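Local coordinates for 3-HSA hydroxylase, oxygenase (Rhodococcus sp., PDB 2RFQ), which uses FMNH2 and O2 to hydroxylate the phenolic steroid intermediate 3-HSA to the catechol 3,4-DHSA during cholesterol breakdown, at residues H237-S242 and R324-A329; P244-A249 and D291-Q296. All blocks are in the same frame, centred on the assembly; numbering follows the deposited sequence.

Overall arrangement
Both interactions are buried and lie in the helical C-terminal region of the acyl-CoA dehydrogenase fold. They share helix 233-266, which packs on helix 316-344 in interaction 1 and on helix 277-309 in interaction 2. Along the chain, interaction 2 is nested inside the span closed by interaction 1. Their centres lie about 9 Å apart, and A329 of interaction 1 touches both V246 and A293 of interaction 2. The chemistry differs. Interaction 1 centres on the amide of Q326, and polar bonds carry much of it. Interaction 2 is a smaller apolar contact made by V246. Residues of both also reach the second subunit.

Interaction 1 of 2, residues H237-S242 and R324-A329; sequences HPTTIS and RDQVRA
Q326 makes the contact with P238, T239 and S242, and the two helices carrying them run nearly parallel. Their axes approach to 9.3 Å and their directions differ by 20°. R324 and D325 come first and pair with each other. R324 grips the carboxylate of D325 side-on with two nitrogens. R324 NE lies 2.8 Å from D325 OD1, which it meets from above the carboxylate plane. R324 NH2 bonds to D325 OD2 on its syn side at 3.1 Å.

Q326 then points at helix 233-266. Its CG stands anti to the backbone N (chi1 166°), and a bend at chi2 lays the amide against P238 and S242. Q326 NE2 donates to S242 OG at 2.9 Å, with an N-H...O angle of 159°. S242 OG lies almost in the amide plane. The same hydroxyl sits 3.1 Å from Q326 O and also bonds to T330. The other end of the amide packs on the proline ring, where Q326 OE1 is 3.2 Å from P238 CB. Alongside, Q326 CG is 4.1 Å from T239 N. Outside the pair, NE2 bonds to A370 O and OE1 to R323, so bonds at both ends fix the turn of this buried amide.

V327 faces away onto helix 373-384, and R328 turns away to a salt bridge with D289 of the second subunit. A329 points back toward helix 233-266 and touches A293 of helix 277-309. The side chain of P238 is about 7 Å from that of H368, a probable FMN-site residue. Such side-by-side packing of near-parallel helices belongs to the C-terminal helical bundle of the acyl-CoA dehydrogenase fold.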
loop_
_atom_site.group_PDB
_atom_site.type_symbol
_atom_site.label_atom_id
_atom_site.label_comp_id
_atom_site.label_asym_id
_atom_site.label_seq_id
_atom_site.Cartn_x
_atom_site.Cartn_y
_atom_site.Cartn_z
ATOM N N HIS A 237 14.283 -16.986 -18.648
ATOM C CA HIS A 237 14.740 -15.626 -19.011
ATOM C C HIS A 237 14.180 -14.595 -18.026
ATOM O O HIS A 237 14.955 -13.827 -17.437
ATOM C CB HIS A 237 14.441 -15.323 -20.472
ATOM C CG HIS A 237 14.741 -13.914 -20.875
ATOM N ND1 HIS A 237 15.975 -13.328 -20.680
ATOM C CD2 HIS A 237 13.957 -12.970 -21.448
ATOM C CE1 HIS A 237 15.940 -12.082 -21.124
ATOM N NE2 HIS A 237 14.726 -11.840 -21.589
ATOM N N PRO A 238 12.854 -14.596 -17.795
ATOM C CA PRO A 238 12.393 -13.618 -16.792
ATOM C C PRO A 238 13.029 -13.772 -15.390
ATOM O O PRO A 238 13.282 -12.770 -14.710
ATOM C CB PRO A 238 10.872 -13.836 -16.757
ATOM C CG PRO A 238 10.564 -14.310 -18.167
ATOM C CD PRO A 238 11.716 -15.287 -18.429
ATOM N N THR A 239 13.304 -15.000 -14.959
ATOM C CA THR A 239 13.978 -15.180 -13.652
ATOM C C THR A 239 15.409 -14.585 -13.701
ATOM O O THR A 239 15.887 -14.017 -12.708
ATOM C CB THR A 239 13.986 -16.660 -13.232
ATOM O OG1 THR A 239 12.625 -17.101 -13.104
ATOM C CG2 THR A 239 14.708 -16.864 -11.865
ATOM N N THR A 240 16.056 -14.673 -14.869
ATOM C CA THR A 240 17.384 -14.029 -15.054
ATOM C C THR A 240 17.339 -12.496 -14.898
ATOM O O THR A 240 18.330 -11.865 -14.534
ATOM C CB THR A 240 18.102 -14.503 -16.334
ATOM O OG1 THR A 240 19.326 -15.178 -15.954
ATOM C CG2 THR A 240 18.487 -13.348 -17.232
ATOM N N ILE A 241 16.159 -11.921 -15.130
ATOM C CA ILE A 241 15.906 -10.508 -14.964
ATOM C C ILE A 241 15.519 -10.156 -13.523
ATOM O O ILE A 241 15.915 -9.100 -13.012
ATOM C CB ILE A 241 14.794 -10.066 -15.988
ATOM C CG1 ILE A 241 15.276 -10.314 -17.418
ATOM C CG2 ILE A 241 14.256 -8.643 -15.684
ATOM C CD1 ILE A 241 16.668 -9.686 -17.745
ATOM N N SER A 242 14.754 -11.013 -12.863
ATOM C CA SER A 242 14.369 -10.716 -11.476
ATOM C C SER A 242 15.481 -11.038 -10.475
ATOM O O SER A 242 15.653 -10.320 -9.487
ATOM C CB SER A 242 13.083 -11.472 -11.065
ATOM O OG SER A 242 11.987 -11.030 -11.852
ATOM N N ARG A 324 3.825 -15.299 -12.399
ATOM C CA ARG A 324 3.134 -14.525 -11.351
ATOM C C ARG A 324 4.101 -14.088 -10.252
ATOM O O ARG A 324 4.180 -12.920 -9.913
ATOM C CB ARG A 324 2.000 -15.366 -10.759
ATOM C CG ARG A 324 1.314 -14.711 -9.547
ATOM C CD ARG A 324 0.469 -15.730 -8.745
ATOM N NE ARG A 324 1.344 -16.628 -8.009
ATOM C CZ ARG A 324 0.963 -17.770 -7.434
ATOM N NH1 ARG A 324 -0.318 -18.198 -7.498
ATOM N NH2 ARG A 324 1.863 -18.483 -6.761
ATOM N N ASP A 325 4.842 -15.045 -9.697
ATOM C CA ASP A 325 5.710 -14.773 -8.560
ATOM C C ASP A 325 6.984 -14.059 -8.959
ATOM O O ASP A 325 7.601 -13.380 -8.135
ATOM C CB ASP A 325 6.038 -16.093 -7.853
ATOM C CG ASP A 325 4.807 -16.730 -7.179
ATOM O OD1 ASP A 325 3.808 -16.014 -6.904
ATOM O OD2 ASP A 325 4.864 -17.950 -6.932
ATOM N N GLN A 326 7.404 -14.248 -10.207
ATOM C CA GLN A 326 8.639 -13.662 -10.709
ATOM C C GLN A 326 8.509 -12.143 -10.887
ATOM O O GLN A 326 9.327 -11.361 -10.366
ATOM C CB GLN A 326 9.103 -14.359 -11.998
ATOM C CG GLN A 326 10.188 -13.571 -12.741
ATOM C CD GLN A 326 9.592 -12.729 -13.834
ATOM O OE1 GLN A 326 8.675 -13.174 -14.531
ATOM N NE2 GLN A 326 10.112 -11.499 -14.005
ATOM N N VAL A 327 7.462 -11.701 -11.582
ATOM C CA VAL A 327 7.238 -10.251 -11.633
ATOM C C VAL A 327 7.024 -9.695 -10.212
ATOM O O VAL A 327 7.511 -8.607 -9.867
ATOM C CB VAL A 327 6.088 -9.837 -12.590
ATOM C CG1 VAL A 327 6.361 -10.356 -14.021
ATOM C CG2 VAL A 327 4.728 -10.312 -12.077
ATOM N N ARG A 328 6.333 -10.463 -9.376
ATOM C CA ARG A 328 6.088 -9.977 -8.012
ATOM C C ARG A 328 7.374 -9.882 -7.193
ATOM O O ARG A 328 7.501 -8.978 -6.371
ATOM C CB ARG A 328 5.054 -10.832 -7.286
ATOM C CG ARG A 328 4.354 -10.032 -6.150
ATOM C CD ARG A 328 2.934 -10.613 -5.882
ATOM N NE ARG A 328 2.142 -9.901 -4.868
ATOM C CZ ARG A 328 1.531 -8.735 -5.078
ATOM N NH1 ARG A 328 1.625 -8.112 -6.265
ATOM N NH2 ARG A 328 0.814 -8.168 -4.109
ATOM N N ALA A 329 8.314 -10.806 -7.413
ATOM C CA ALA A 329 9.589 -10.801 -6.693
ATOM C C ALA A 329 10.345 -9.504 -7.002
ATOM O O ALA A 329 10.893 -8.857 -6.096
ATOM C CB ALA A 329 10.416 -11.990 -7.101
#

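Interaction 2 of 2, residues P244-A249 and D291-Q296; sequences PIVGMA and DAAWRQ
The indole of W294 meets V246 through its six-membered ring. V246 CG1 comes in obliquely and lies 4.1 Å from W294 CE3. The side chains of V246 and W294 cross at about a right angle. The indole also makes a cation-pi contact with R73, and it touches Y69 and S70, all three on helix 65-76. A second flat group, the guanidinium of R295, serves its own helix. R295 NE forms a salt bridge with D291 OD2 at 2.8 Å, one turn back, and meets the syn side of the carboxylate.

V246 points toward helix 277-309 and divides its two methyls between neighbouring residues. CG1 stands anti to the backbone N (chi1 176°), which carries it to W294, where it is also 4.2 Å from W294 CB. CG2 goes to the other neighbour, with V246 CG2 4.2 Å from A293 CB. All these approaches are ordinary apolar distances. No hydrogen bond links the two segments.

Segments 244-249 and 291-296 run in roughly opposite senses. Their helices follow one another in the chain, as expected of successive helices in the C-terminal bundle of the acyl-CoA dehydrogenase fold. Their nearest backbones are at V246 and W294, whose CA atoms are 6.8 Å apart. The small A293 side chain also touches A329 of helix 316-344, so three bundle helices come together here.

Other residues of 244-249 pack elsewhere: P244, I245 and M248, a selenomethionine, all touch W84 of helix 80-96, a probable FMN-site residue. From 291-296, Q296 NE2 hydrogen-bonds to D291 OD2 of the second subunit, and D291 OD2 receives the matching bond from Q296 of that subunit.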
loop_
_atom_site.group_PDB
_atom_site.type_symbol
_atom_site.label_atom_id
_atom_site.label_comp_id
_atom_site.label_asym_id
_atom_site.label_seq_id
_atom_site.Cartn_x
_atom_site.Cartn_y
_atom_site.Cartn_z
ATOM N N PRO A 244 18.786 -10.732 -10.333
ATOM C CA PRO A 244 19.734 -9.663 -9.954
ATOM C C PRO A 244 19.055 -8.536 -9.169
ATOM O O PRO A 244 19.661 -7.968 -8.291
ATOM C CB PRO A 244 20.318 -9.182 -11.294
ATOM C CG PRO A 244 19.351 -9.653 -12.353
ATOM C CD PRO A 244 18.619 -10.844 -11.800
ATOM N N ILE A 245 17.784 -8.256 -9.458
ATOM C CA ILE A 245 17.086 -7.207 -8.708
ATOM C C ILE A 245 16.870 -7.651 -7.265
ATOM O O ILE A 245 17.083 -6.869 -6.327
ATOM C CB ILE A 245 15.804 -6.782 -9.404
ATOM C CG1 ILE A 245 16.150 -6.233 -10.801
ATOM C CG2 ILE A 245 15.074 -5.739 -8.569
ATOM C CD1 ILE A 245 14.898 -5.982 -11.711
ATOM N N VAL A 246 16.445 -8.907 -7.082
ATOM C CA VAL A 246 16.407 -9.493 -5.737
ATOM C C VAL A 246 17.788 -9.376 -5.037
ATOM O O VAL A 246 17.879 -8.941 -3.890
ATOM C CB VAL A 246 15.877 -10.944 -5.759
ATOM C CG1 VAL A 246 15.953 -11.567 -4.356
ATOM C CG2 VAL A 246 14.428 -10.928 -6.277
ATOM N N GLY A 247 18.857 -9.749 -5.736
ATOM C CA GLY A 247 20.220 -9.617 -5.186
ATOM C C GLY A 247 20.556 -8.174 -4.795
ATOM O O GLY A 247 21.158 -7.946 -3.739
HETATM N N MSE A 248 20.168 -7.211 -5.632
HETATM C CA MSE A 248 20.347 -5.788 -5.313
HETATM C C MSE A 248 19.664 -5.451 -3.983
HETATM O O MSE A 248 20.218 -4.693 -3.166
HETATM C CB MSE A 248 19.823 -4.904 -6.454
HETATM C CG MSE A 248 20.728 -4.964 -7.672
HETATM SE SE MSE A 248 19.796 -3.929 -9.084
HETATM C CE MSE A 248 20.135 -5.120 -10.633
ATOM N N ALA A 249 18.503 -6.065 -3.735
ATOM C CA ALA A 249 17.754 -5.801 -2.508
ATOM C C ALA A 249 18.509 -6.367 -1.302
ATOM O O ALA A 249 18.581 -5.714 -0.235
ATOM C CB ALA A 249 16.311 -6.355 -2.632
ATOM N N ASP A 291 13.022 -11.800 1.464
ATOM C CA ASP A 291 13.093 -13.244 1.627
ATOM C C ASP A 291 11.924 -13.936 0.884
ATOM O O ASP A 291 12.097 -14.982 0.236
ATOM C CB ASP A 291 13.024 -13.585 3.111
ATOM C CG ASP A 291 13.017 -15.080 3.345
ATOM O OD1 ASP A 291 14.102 -15.705 3.236
ATOM O OD2 ASP A 291 11.931 -15.643 3.603
ATOM N N ALA A 292 10.726 -13.355 0.972
ATOM C CA ALA A 292 9.574 -13.950 0.277
ATOM C C ALA A 292 9.820 -13.990 -1.238
ATOM O O ALA A 292 9.535 -14.995 -1.909
ATOM C CB ALA A 292 8.305 -13.173 0.587
ATOM N N ALA A 293 10.341 -12.880 -1.763
ATOM C CA ALA A 293 10.689 -12.784 -3.186
ATOM C C ALA A 293 11.618 -13.921 -3.580
ATOM O O ALA A 293 11.358 -14.624 -4.543
ATOM C CB ALA A 293 11.338 -11.443 -3.485
ATOM N N TRP A 294 12.696 -14.103 -2.832
ATOM C CA TRP A 294 13.643 -15.173 -3.127
ATOM C C TRP A 294 13.034 -16.579 -2.982
ATOM O O TRP A 294 13.248 -17.436 -3.827
ATOM C CB TRP A 294 14.892 -15.034 -2.259
ATOM C CG TRP A 294 15.886 -16.118 -2.577
ATOM C CD1 TRP A 294 16.226 -17.182 -1.780
ATOM C CD2 TRP A 294 16.606 -16.287 -3.807
ATOM N NE1 TRP A 294 17.136 -17.997 -2.438
ATOM C CE2 TRP A 294 17.384 -17.470 -3.677
ATOM C CE3 TRP A 294 16.669 -15.548 -5.009
ATOM C CZ2 TRP A 294 18.234 -17.934 -4.700
ATOM C CZ3 TRP A 294 17.531 -16.009 -6.032
ATOM C CH2 TRP A 294 18.290 -17.201 -5.858
ATOM N N ARG A 295 12.264 -16.799 -1.919
ATOM C CA ARG A 295 11.627 -18.117 -1.715
ATOM C C ARG A 295 10.764 -18.496 -2.897
ATOM O O ARG A 295 10.841 -19.619 -3.375
ATOM C CB ARG A 295 10.793 -18.120 -0.450
ATOM C CG ARG A 295 11.624 -18.274 0.823
ATOM C CD ARG A 295 10.681 -18.402 2.001
ATOM N NE ARG A 295 11.375 -18.330 3.292
ATOM C CZ ARG A 295 11.913 -19.388 3.903
ATOM N NH1 ARG A 295 11.823 -20.613 3.375
ATOM N NH2 ARG A 295 12.550 -19.233 5.057
ATOM N N GLN A 296 9.966 -17.547 -3.389
ATOM C CA GLN A 296 9.113 -17.861 -4.557
ATOM C C GLN A 296 9.915 -17.979 -5.850
ATOM O O GLN A 296 9.711 -18.920 -6.646
ATOM C CB GLN A 296 8.023 -16.805 -4.705
ATOM C CG GLN A 296 7.093 -16.824 -3.497
ATOM C CD GLN A 296 5.874 -15.955 -3.682
ATOM O OE1 GLN A 296 5.987 -14.749 -3.955
ATOM N NE2 GLN A 296 4.682 -16.569 -3.542
#